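PDB 3ISM: CG8862 from Drosophila melanogaster, which is the mitochondrial nuclease EndoG, a magnesium-dependent endonuclease that probably cleaves both DNA and RNA without sequence specificity. Local coordinates for residues B[101-105]-B[106-110]; B[217-221]-B[222-226]; B[85-89]-B[90-94]. One frame throughout, in Å; residues are numbered along the deposited sequence.

Interaction 1. Residues B[101-105]-B[106-110]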
ATOM      1  N   HIS B 101     -11.623   7.832 -14.545  1.00 28.39           N
ATOM      2  CA  HIS B 101     -10.843   9.059 -14.399  1.00 28.36           C
ATOM      3  C   HIS B 101     -10.745   9.452 -12.922  1.00 28.40           C
ATOM      4  O   HIS B 101     -11.771   9.505 -12.223  1.00 27.90           O
ATOM      5  CB  HIS B 101     -11.533  10.229 -15.090  1.00 28.21           C
ATOM      6  CG  HIS B 101     -11.452  10.222 -16.580  1.00 28.74           C
ATOM      7  ND1 HIS B 101     -12.309   9.485 -17.374  1.00 29.68           N
ATOM      8  CD2 HIS B 101     -10.668  10.932 -17.426  1.00 28.06           C
ATOM      9  CE1 HIS B 101     -12.024   9.711 -18.645  1.00 27.20           C
ATOM     10  NE2 HIS B 101     -11.036  10.588 -18.704  1.00 26.73           N
ATOM     11  N   MET B 102      -9.533   9.763 -12.466  1.00 27.75           N
ATOM     12  CA  MET B 102      -9.383  10.510 -11.218  1.00 27.94           C
ATOM     13  C   MET B 102      -9.623  12.013 -11.459  1.00 27.52           C
ATOM     14  O   MET B 102     -10.503  12.602 -10.847  1.00 27.34           O
ATOM     15  CB  MET B 102      -8.029  10.221 -10.542  1.00 28.12           C
ATOM     16  CG  MET B 102      -7.812   8.759 -10.129  1.00 26.95           C
ATOM     17  SD  MET B 102      -8.956   8.111  -8.869  1.00 28.67           S
ATOM     18  CE  MET B 102     -10.248   7.391  -9.923  1.00 27.73           C
ATOM     19  N   ALA B 103      -8.844  12.628 -12.345  1.00 27.82           N
ATOM     20  CA  ALA B 103      -9.138  13.966 -12.834  1.00 27.79           C
ATOM     21  C   ALA B 103     -10.108  13.800 -14.003  1.00 28.47           C
ATOM     22  O   ALA B 103      -9.712  13.307 -15.071  1.00 28.46           O
ATOM     23  CB  ALA B 103      -7.860  14.668 -13.313  1.00 28.43           C
ATOM     24  N   ALA B 104     -11.369  14.183 -13.791  1.00 28.23           N
ATOM     25  CA  ALA B 104     -12.436  13.987 -14.785  1.00 28.55           C
ATOM     26  C   ALA B 104     -12.241  14.842 -16.032  1.00 28.75           C
ATOM     27  O   ALA B 104     -11.771  15.983 -15.961  1.00 28.84           O
ATOM     28  CB  ALA B 104     -13.814  14.266 -14.168  1.00 28.72           C
ATOM     29  N   ALA B 105     -12.602  14.276 -17.177  1.00 28.53           N
ATOM     30  CA  ALA B 105     -12.438  14.948 -18.461  1.00 28.61           C
ATOM     31  C   ALA B 105     -13.235  16.260 -18.531  1.00 28.76           C
ATOM     32  O   ALA B 105     -12.807  17.232 -19.173  1.00 28.48           O
ATOM     33  CB  ALA B 105     -12.849  14.011 -19.570  1.00 28.45           C
ATOM     34  N   GLY B 106     -14.377  16.286 -17.835  1.00 28.91           N
ATOM     35  CA  GLY B 106     -15.263  17.447 -17.782  1.00 28.86           C
ATOM     36  C   GLY B 106     -14.781  18.612 -16.930  1.00 29.18           C
ATOM     37  O   GLY B 106     -15.376  19.690 -16.940  1.00 29.10           O
ATOM     38  N   ASN B 107     -13.722  18.397 -16.169  1.00 29.12           N
ATOM     39  CA  ASN B 107     -13.147  19.450 -15.341  1.00 29.12           C
ATOM     40  C   ASN B 107     -12.121  20.269 -16.133  1.00 29.32           C
ATOM     41  O   ASN B 107     -11.496  21.197 -15.597  1.00 29.34           O
ATOM     42  CB  ASN B 107     -12.439  18.816 -14.136  1.00 28.63           C
ATOM     43  CG  ASN B 107     -13.375  18.047 -13.233  1.00 28.29           C
ATOM     44  OD1 ASN B 107     -14.586  18.257 -13.247  1.00 27.57           O
ATOM     45  ND2 ASN B 107     -12.812  17.162 -12.418  1.00 25.90           N
ATOM     46  N   HIS B 108     -11.904  19.893 -17.395  1.00 29.44           N
ATOM     47  CA  HIS B 108     -10.777  20.435 -18.170  1.00 29.62           C
ATOM     48  C   HIS B 108     -11.153  20.756 -19.593  1.00 30.08           C
ATOM     49  O   HIS B 108     -10.806  20.033 -20.521  1.00 30.80           O
ATOM     50  CB  HIS B 108      -9.566  19.494 -18.088  1.00 29.48           C
ATOM     51  CG  HIS B 108      -9.227  19.126 -16.686  1.00 28.77           C
ATOM     52  ND1 HIS B 108      -8.595  19.999 -15.827  1.00 28.78           N
ATOM     53  CD2 HIS B 108      -9.525  18.026 -15.957  1.00 29.85           C
ATOM     54  CE1 HIS B 108      -8.490  19.439 -14.635  1.00 31.34           C
ATOM     55  NE2 HIS B 108      -9.050  18.242 -14.685  1.00 31.94           N
ATOM     56  N   ARG B 109     -11.849  21.876 -19.756  1.00 30.47           N
ATOM     57  CA  ARG B 109     -12.454  22.220 -21.029  1.00 30.93           C
ATOM     58  C   ARG B 109     -11.947  23.526 -21.632  1.00 30.75           C
ATOM     59  O   ARG B 109     -12.540  24.038 -22.573  1.00 30.28           O
ATOM     60  CB  ARG B 109     -13.968  22.273 -20.880  1.00 31.16           C
ATOM     61  CG  ARG B 109     -14.613  20.910 -20.705  1.00 32.16           C
ATOM     62  CD  ARG B 109     -16.016  21.114 -20.212  1.00 33.73           C
ATOM     63  NE  ARG B 109     -16.860  19.941 -20.377  1.00 35.12           N
ATOM     64  CZ  ARG B 109     -17.902  19.671 -19.595  1.00 35.23           C
ATOM     65  NH1 ARG B 109     -18.203  20.486 -18.587  1.00 32.11           N
ATOM     66  NH2 ARG B 109     -18.621  18.571 -19.805  1.00 34.26           N
ATOM     67  N   LEU B 110     -10.847  24.050 -21.102  1.00 30.94           N
ATOM     68  CA  LEU B 110     -10.223  25.232 -21.681  1.00 31.58           C
ATOM     69  C   LEU B 110      -9.679  24.947 -23.083  1.00 31.95           C
ATOM     70  O   LEU B 110      -9.713  25.811 -23.959  1.00 31.68           O
ATOM     71  CB  LEU B 110      -9.109  25.755 -20.775  1.00 31.63           C
ATOM     72  CG  LEU B 110      -9.550  26.373 -19.446  1.00 31.48           C
ATOM     73  CD1 LEU B 110      -8.336  26.675 -18.578  1.00 29.91           C
ATOM     74  CD2 LEU B 110     -10.411  27.629 -19.688  1.00 28.54           C
TER
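Ala104 O takes the backbone N-H of Asn107 at 3.1 Å, and the donor stands well above the carbonyl plane, 59° out of it, as the tight winding of a 3-10 turn imposes. One residue on, His108 N reaches Ala105 O in a longer, weak bond. Ala104 O also meets the His108 ring: CD2 comes to 3.0 Å of it, near the ring plane, so the polarised C-H edge of the imidazole faces the oxygen. With chi1 at -51°, CG of His108 lies beside its own backbone N, which turns the ring back over the turn. Both ring nitrogens are held from outside, ND1 by Asp38 and NE2 by Glu55, and these carboxylates probably favour a protonated ring. Asn107 is held at both ends of its amide, ND2 by Glu55 and OD1 by Arg145.

This turn follows strand 98-101, which ends at His101, the predicted proton acceptor of this His-Me finger nuclease; the loop runs on toward helix 112-116. The side chain of Ala104 packs on Arg145 and on Glu141, a magnesium ligand of this protein, and lies about 6 Å from a bound magnesium ion.

Packing completes the contact. The amide of Asn107 rests on the methyl of Ala104, ND2 lying 3.5 Å from CB, while Asn107 CB covers one face of the His108 ring off its centre. Ala103 CB approaches His108 NE2 at 4.0 Å. At the outer end, Gly106 CA lies over the centre of one face of the Arg109 guanidinium, 3.8 Å above its plane, and Arg109 sends NH1 to Val62 O.

Interaction 2. Residues B[217-221]-B[222-226]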
ATOM      1  N   ASN B 217     -28.935   4.761  -7.110  1.00 34.31           N
ATOM      2  CA  ASN B 217     -29.084   6.056  -7.793  1.00 35.33           C
ATOM      3  C   ASN B 217     -29.862   7.105  -6.978  1.00 35.66           C
ATOM      4  O   ASN B 217     -29.813   8.298  -7.280  1.00 35.95           O
ATOM      5  CB  ASN B 217     -29.785   5.883  -9.157  1.00 35.21           C
ATOM      6  CG  ASN B 217     -28.893   5.245 -10.217  1.00 36.35           C
ATOM      7  OD1 ASN B 217     -27.668   5.144 -10.062  1.00 35.31           O
ATOM      8  ND2 ASN B 217     -29.514   4.810 -11.313  1.00 36.72           N
ATOM      9  N   ASP B 218     -30.596   6.668  -5.962  1.00 35.72           N
ATOM     10  CA  ASP B 218     -31.326   7.624  -5.132  1.00 35.91           C
ATOM     11  C   ASP B 218     -30.542   8.090  -3.909  1.00 35.54           C
ATOM     12  O   ASP B 218     -31.031   8.924  -3.152  1.00 35.61           O
ATOM     13  CB  ASP B 218     -32.722   7.105  -4.756  1.00 36.51           C
ATOM     14  CG  ASP B 218     -32.687   5.787  -4.003  1.00 38.05           C
ATOM     15  OD1 ASP B 218     -31.600   5.203  -3.853  1.00 40.20           O
ATOM     16  OD2 ASP B 218     -33.765   5.328  -3.552  1.00 41.30           O
ATOM     17  N   THR B 219     -29.331   7.557  -3.731  1.00 34.54           N
ATOM     18  CA  THR B 219     -28.490   7.911  -2.595  1.00 34.23           C
ATOM     19  C   THR B 219     -27.848   9.292  -2.784  1.00 33.93           C
ATOM     20  O   THR B 219     -27.065   9.490  -3.719  1.00 34.08           O
ATOM     21  CB  THR B 219     -27.382   6.863  -2.360  1.00 34.45           C
ATOM     22  OG1 THR B 219     -27.961   5.572  -2.134  1.00 34.04           O
ATOM     23  CG2 THR B 219     -26.563   7.232  -1.151  1.00 35.06           C
ATOM     24  N   PRO B 220     -28.174  10.254  -1.895  1.00 33.31           N
ATOM     25  CA  PRO B 220     -27.584  11.574  -2.050  1.00 33.13           C
ATOM     26  C   PRO B 220     -26.108  11.531  -1.657  1.00 32.78           C
ATOM     27  O   PRO B 220     -25.728  10.758  -0.770  1.00 32.54           O
ATOM     28  CB  PRO B 220     -28.378  12.453  -1.071  1.00 33.13           C
ATOM     29  CG  PRO B 220     -29.437  11.579  -0.482  1.00 33.39           C
ATOM     30  CD  PRO B 220     -29.037  10.165  -0.706  1.00 33.27           C
ATOM     31  N   ILE B 221     -25.285  12.345  -2.314  1.00 32.49           N
ATOM     32  CA  ILE B 221     -23.842  12.327  -2.060  1.00 32.72           C
ATOM     33  C   ILE B 221     -23.506  12.814  -0.653  1.00 32.46           C
ATOM     34  O   ILE B 221     -22.449  12.491  -0.124  1.00 32.65           O
ATOM     35  CB  ILE B 221     -23.052  13.155  -3.095  1.00 33.17           C
ATOM     36  CG1 ILE B 221     -23.472  14.626  -3.012  1.00 33.60           C
ATOM     37  CG2 ILE B 221     -23.223  12.557  -4.501  1.00 32.83           C
ATOM     38  CD1 ILE B 221     -22.639  15.553  -3.848  1.00 35.72           C
ATOM     39  N   SER B 222     -24.420  13.573  -0.053  1.00 31.84           N
ATOM     40  CA  SER B 222     -24.266  14.089   1.306  1.00 31.34           C
ATOM     41  C   SER B 222     -24.014  12.996   2.341  1.00 30.69           C
ATOM     42  O   SER B 222     -23.309  13.224   3.316  1.00 30.80           O
ATOM     43  CB  SER B 222     -25.495  14.921   1.699  1.00 31.02           C
ATOM     44  OG  SER B 222     -26.643  14.104   1.852  1.00 31.11           O
ATOM     45  N   VAL B 223     -24.576  11.811   2.105  1.00 30.50           N
ATOM     46  CA  VAL B 223     -24.387  10.686   3.027  0.50 30.35           C
ATOM     47  C   VAL B 223     -22.942  10.179   3.045  1.00 30.28           C
ATOM     48  O   VAL B 223     -22.527   9.494   3.994  1.00 30.37           O
ATOM     49  CB  VAL B 223     -25.368   9.507   2.755  0.50 30.43           C
ATOM     50  CG1 VAL B 223     -26.774  10.022   2.461  0.50 30.71           C
ATOM     51  CG2 VAL B 223     -24.863   8.611   1.630  0.50 29.98           C
ATOM     52  N   PHE B 224     -22.161  10.554   2.037  1.00 30.02           N
ATOM     53  CA  PHE B 224     -20.779  10.110   1.931  1.00 29.78           C
ATOM     54  C   PHE B 224     -19.766  11.098   2.502  1.00 29.99           C
ATOM     55  O   PHE B 224     -18.566  10.900   2.376  1.00 29.80           O
ATOM     56  CB  PHE B 224     -20.459   9.785   0.486  1.00 29.30           C
ATOM     57  CG  PHE B 224     -21.257   8.647  -0.051  1.00 28.64           C
ATOM     58  CD1 PHE B 224     -21.039   7.352   0.413  1.00 28.71           C
ATOM     59  CD2 PHE B 224     -22.231   8.865  -1.016  1.00 27.58           C
ATOM     60  CE1 PHE B 224     -21.787   6.291  -0.080  1.00 30.04           C
ATOM     61  CE2 PHE B 224     -22.979   7.819  -1.524  1.00 28.14           C
ATOM     62  CZ  PHE B 224     -22.765   6.526  -1.055  1.00 29.88           C
ATOM     63  N   GLN B 225     -20.266  12.154   3.135  1.00 30.38           N
ATOM     64  CA  GLN B 225     -19.415  13.147   3.781  1.00 30.80           C
ATOM     65  C   GLN B 225     -18.727  12.555   5.020  1.00 30.57           C
ATOM     66  O   GLN B 225     -19.366  11.876   5.813  1.00 30.82           O
ATOM     67  CB  GLN B 225     -20.226  14.404   4.131  1.00 30.86           C
ATOM     68  CG  GLN B 225     -20.358  15.386   2.964  1.00 31.23           C
ATOM     69  CD  GLN B 225     -21.276  16.577   3.254  1.00 32.15           C
ATOM     70  OE1 GLN B 225     -22.355  16.425   3.821  1.00 32.98           O
ATOM     71  NE2 GLN B 225     -20.846  17.771   2.838  1.00 35.56           N
ATOM     72  N   VAL B 226     -17.418  12.792   5.122  1.00 30.09           N
ATOM     73  CA  VAL B 226     -16.560  12.269   6.186  0.50 30.45           C
ATOM     74  C   VAL B 226     -15.641  13.414   6.671  1.00 30.34           C
ATOM     75  O   VAL B 226     -15.266  14.266   5.864  1.00 30.33           O
ATOM     76  CB  VAL B 226     -15.666  11.091   5.643  0.50 30.38           C
ATOM     77  CG1 VAL B 226     -14.962  10.390   6.750  0.50 30.27           C
ATOM     78  CG2 VAL B 226     -16.489  10.062   4.884  0.50 30.12           C
TER
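Thr219 CG2 meets the Phe224 ring at CE2, 3.7 Å away, the two side chains crossing at about a right angle. Rotation about the first torsion of Thr219 (-58°) carries that methyl to the far side from the backbone N, and leaves OG1 beside the N, where it makes a weak bond to Ser216 O. The Phe224 ring comes back along the chain, with Ile221 O at its edge near the ring plane. Val223 is modelled in two conformers, and its side-chain contacts, taken from one of them, are tentative. In that conformer CG2 lies 3.5 Å from Thr219 CG2 and over the centre of one face of the Phe224 ring, 3.7 Å above the plane, while CG1 leans obliquely onto Pro220 CD at 3.9 Å.

Two backbone bonds hold the frame for these rotamers, a 3-10 turn in which each N-H reaches back three residues. Val223 N bonds to Pro220 O, and Phe224 N to Ile221 O at 2.9 Å; both donors sit about 51° out of the carbonyl plane. Ser222 adds little across the turn beyond OG lying 3.8 Å from Pro220 CB. Ile221 points its CB away from the 222-226 segment, and its chi1 of 63° lodges CG1 between N and carbonyl, 3.3 Å from Ser222 N.

The Ile221 side chain packs on Thr139, Leu140 and His143 of helix 136-146. Phe224 rests on Met210 and Pro211 and bonds through its backbone to Val209, so the turn, a surface element leading into helix 228-235, lies between helix 136-146 and strand 203-211.

Interaction 3. Residues B[85-89]-B[90-94]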
ATOM      1  N   PHE B  85       5.702  -0.279 -14.695  1.00 29.66           N
ATOM      2  CA  PHE B  85       4.655   0.253 -13.801  1.00 29.20           C
ATOM      3  C   PHE B  85       3.458   0.869 -14.524  1.00 29.22           C
ATOM      4  O   PHE B  85       2.624   1.509 -13.885  1.00 28.37           O
ATOM      5  CB  PHE B  85       5.255   1.272 -12.823  1.00 28.76           C
ATOM      6  CG  PHE B  85       6.593   0.860 -12.270  1.00 28.08           C
ATOM      7  CD1 PHE B  85       6.726  -0.314 -11.525  1.00 26.00           C
ATOM      8  CD2 PHE B  85       7.718   1.641 -12.500  1.00 28.54           C
ATOM      9  CE1 PHE B  85       7.972  -0.710 -11.030  1.00 26.88           C
ATOM     10  CE2 PHE B  85       8.974   1.258 -11.998  1.00 28.86           C
ATOM     11  CZ  PHE B  85       9.098   0.085 -11.266  1.00 26.68           C
ATOM     12  N   ARG B  86       3.383   0.667 -15.840  1.00 29.69           N
ATOM     13  CA  ARG B  86       2.276   1.190 -16.651  1.00 30.70           C
ATOM     14  C   ARG B  86       1.066   0.288 -16.633  1.00 31.16           C
ATOM     15  O   ARG B  86       1.189  -0.907 -16.893  1.00 32.48           O
ATOM     16  CB  ARG B  86       2.678   1.258 -18.100  1.00 30.51           C
ATOM     17  CG  ARG B  86       3.332   2.510 -18.519  1.00 31.01           C
ATOM     18  CD  ARG B  86       3.801   2.364 -19.948  1.00 29.17           C
ATOM     19  NE  ARG B  86       5.111   2.977 -20.101  1.00 27.45           N
ATOM     20  CZ  ARG B  86       5.841   2.920 -21.203  1.00 28.55           C
ATOM     21  NH1 ARG B  86       5.389   2.282 -22.272  1.00 26.53           N
ATOM     22  NH2 ARG B  86       7.019   3.529 -21.226  1.00 30.76           N
ATOM     23  N   SER B  87      -0.107   0.849 -16.379  1.00 30.61           N
ATOM     24  CA  SER B  87      -1.330   0.134 -16.731  1.00 29.89           C
ATOM     25  C   SER B  87      -1.562   0.208 -18.245  1.00 29.41           C
ATOM     26  O   SER B  87      -1.156   1.183 -18.919  1.00 29.00           O
ATOM     27  CB  SER B  87      -2.544   0.658 -15.964  1.00 29.60           C
ATOM     28  OG  SER B  87      -2.689   2.060 -16.131  1.00 31.07           O
ATOM     29  N   GLN B  88      -2.195  -0.843 -18.769  1.00 28.76           N
ATOM     30  CA  GLN B  88      -2.498  -0.957 -20.180  1.00 28.84           C
ATOM     31  C   GLN B  88      -3.978  -1.254 -20.368  1.00 28.69           C
ATOM     32  O   GLN B  88      -4.631  -1.796 -19.473  1.00 28.58           O
ATOM     33  CB  GLN B  88      -1.646  -2.065 -20.813  1.00 28.99           C
ATOM     34  CG  GLN B  88      -0.122  -1.828 -20.720  1.00 29.45           C
ATOM     35  CD  GLN B  88       0.384  -0.791 -21.738  1.00 30.77           C
ATOM     36  OE1 GLN B  88      -0.303  -0.467 -22.711  1.00 28.24           O
ATOM     37  NE2 GLN B  88       1.597  -0.283 -21.515  1.00 30.51           N
ATOM     38  N   ASN B  89      -4.510  -0.901 -21.530  1.00 28.90           N
ATOM     39  CA  ASN B  89      -5.886  -1.276 -21.885  1.00 29.01           C
ATOM     40  C   ASN B  89      -6.157  -2.776 -21.707  1.00 29.12           C
ATOM     41  O   ASN B  89      -7.230  -3.146 -21.227  1.00 28.91           O
ATOM     42  CB  ASN B  89      -6.257  -0.802 -23.300  1.00 28.29           C
ATOM     43  CG  ASN B  89      -6.555   0.688 -23.350  1.00 28.13           C
ATOM     44  OD1 ASN B  89      -7.117   1.257 -22.412  1.00 26.31           O
ATOM     45  ND2 ASN B  89      -6.171   1.330 -24.446  1.00 25.70           N
ATOM     46  N   THR B  90      -5.168  -3.618 -22.025  1.00 29.40           N
ATOM     47  CA  THR B  90      -5.266  -5.072 -21.785  1.00 30.13           C
ATOM     48  C   THR B  90      -5.616  -5.453 -20.342  1.00 30.24           C
ATOM     49  O   THR B  90      -6.317  -6.439 -20.117  1.00 31.24           O
ATOM     50  CB  THR B  90      -3.988  -5.856 -22.206  1.00 30.18           C
ATOM     51  OG1 THR B  90      -2.832  -5.326 -21.534  1.00 31.60           O
ATOM     52  CG2 THR B  90      -3.783  -5.805 -23.698  1.00 30.33           C
ATOM     53  N   ASP B  91      -5.155  -4.664 -19.372  1.00 30.28           N
ATOM     54  CA  ASP B  91      -5.429  -4.928 -17.952  1.00 29.89           C
ATOM     55  C   ASP B  91      -6.897  -4.761 -17.560  1.00 29.78           C
ATOM     56  O   ASP B  91      -7.395  -5.468 -16.682  1.00 29.01           O
ATOM     57  CB  ASP B  91      -4.586  -4.009 -17.068  1.00 29.92           C
ATOM     58  CG  ASP B  91      -3.085  -4.262 -17.208  1.00 29.94           C
ATOM     59  OD1 ASP B  91      -2.671  -5.435 -17.116  1.00 29.02           O
ATOM     60  OD2 ASP B  91      -2.329  -3.275 -17.381  1.00 29.03           O
ATOM     61  N   TYR B  92      -7.563  -3.812 -18.213  1.00 29.63           N
ATOM     62  CA  TYR B  92      -8.942  -3.411 -17.905  1.00 29.60           C
ATOM     63  C   TYR B  92      -9.973  -4.164 -18.730  1.00 30.12           C
ATOM     64  O   TYR B  92     -11.136  -4.267 -18.314  1.00 29.97           O
ATOM     65  CB  TYR B  92      -9.130  -1.924 -18.206  1.00 28.56           C
ATOM     66  CG  TYR B  92      -8.555  -1.008 -17.168  1.00 28.16           C
ATOM     67  CD1 TYR B  92      -7.237  -0.564 -17.256  1.00 27.38           C
ATOM     68  CD2 TYR B  92      -9.321  -0.589 -16.086  1.00 25.61           C
ATOM     69  CE1 TYR B  92      -6.696   0.290 -16.287  1.00 26.91           C
ATOM     70  CE2 TYR B  92      -8.791   0.266 -15.122  1.00 28.58           C
ATOM     71  CZ  TYR B  92      -7.480   0.693 -15.230  1.00 27.58           C
ATOM     72  OH  TYR B  92      -6.961   1.532 -14.277  1.00 28.88           O
ATOM     73  N   ARG B  93      -9.561  -4.638 -19.909  1.00 31.05           N
ATOM     74  CA  ARG B  93     -10.471  -5.310 -20.839  1.00 32.46           C
ATOM     75  C   ARG B  93     -11.078  -6.537 -20.197  1.00 32.97           C
ATOM     76  O   ARG B  93     -10.357  -7.436 -19.754  1.00 33.06           O
ATOM     77  CB  ARG B  93      -9.765  -5.718 -22.137  1.00 32.92           C
ATOM     78  CG  ARG B  93     -10.732  -6.234 -23.215  1.00 34.39           C
ATOM     79  CD  ARG B  93     -10.032  -7.139 -24.213  1.00 38.61           C
ATOM     80  NE  ARG B  93     -10.967  -7.789 -25.137  1.00 42.06           N
ATOM     81  CZ  ARG B  93     -11.288  -9.084 -25.103  1.00 44.31           C
ATOM     82  NH1 ARG B  93     -10.744  -9.886 -24.190  1.00 45.43           N
ATOM     83  NH2 ARG B  93     -12.145  -9.586 -25.990  1.00 45.17           N
ATOM     84  N   ARG B  94     -12.408  -6.539 -20.139  1.00 33.84           N
ATOM     85  CA  ARG B  94     -13.210  -7.635 -19.595  1.00 34.66           C
ATOM     86  C   ARG B  94     -12.848  -7.985 -18.150  1.00 34.32           C
ATOM     87  O   ARG B  94     -12.962  -9.136 -17.718  1.00 34.93           O
ATOM     88  CB  ARG B  94     -13.185  -8.850 -20.534  1.00 35.05           C
ATOM     89  CG  ARG B  94     -13.976  -8.600 -21.830  1.00 36.55           C
ATOM     90  CD  ARG B  94     -14.021  -9.809 -22.763  1.00 36.72           C
ATOM     91  NE  ARG B  94     -14.784  -9.491 -23.972  1.00 41.62           N
ATOM     92  CZ  ARG B  94     -15.275 -10.387 -24.825  1.00 43.15           C
ATOM     93  NH1 ARG B  94     -15.097 -11.688 -24.616  1.00 44.76           N
ATOM     94  NH2 ARG B  94     -15.954  -9.984 -25.891  1.00 43.76           N
TER
HETATM   95  O   HOH W   1      -4.476   2.509 -14.034  1.00 17.18           O
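Asp91 folds back over the start of its own short, weakly bonded helix and takes the backbone N-H of Gln88 on OD2 at 2.8 Å, while Asp91 N returns a bond to Gln88 O at 2.9 Å. The carboxylate is met on its anti side, 23° out of plane, a position reached because chi1 of -64° sets CG beside the Asp91 backbone N. OD2 is gripped a second time by Asn182 ND2. The aspartate thus accepts from a loop N-H just ahead of helix 89-92, where the helix end would probably stabilise its negative charge. With an alanine in place of Asp91, Gln88 N and Asn182 ND2 would probably lose their shared acceptor, and the loop before the helix would be freer to shift.

The turn is closed by Asn89 O, which receives both Tyr92 N and Arg93 N, the latter nearly in line with the carbonyl bond (167°). Around this tight end the Tyr92 ring presents its edge to the chain, CD1 lying 3.6 Å from Gln88 O in the ring plane and CE1 4.2 Å from Ser87 CB. The buried hydroxyls of these two residues do not meet directly but are bridged by one water, at 2.8 Å from Ser87 OG and 2.7 Å from Tyr92 OH. The loose side is at Thr90: on this exposed flank its OG1 merely touches Gln88 CB (3.5 Å), while the Gln88 amide bonds through NE2 to Gln77.

Phe286 of the inhibitor chain CG4930 packs on Asn89 and Tyr92. The buried side lies against Val184 of strand 184-185 and, through Tyr92, against Met124 and Pro126 of strand 124-127.

Followed from the N terminus, the three contacts come in series, and none nests within or crosses another. Interaction 3 comes first, closing the loop after helix 59-62 into the short helix 89-92 and bringing it against strands 124-127 and 184-185. Strand 98-101 then leads into interaction 1, a turn toward helix 112-116 that packs on strand 49-57 and on helix 136-146. Much later, 217-226 forms interaction 2 between strand 203-211 and helix 228-235. Interactions 1 and 2 press on helix 136-146, the helix carrying Glu141, through Ala104 and Ile221, though their nearest atoms are about 13 Å apart. Interactions 2 and 3 have centres about 30 Å apart.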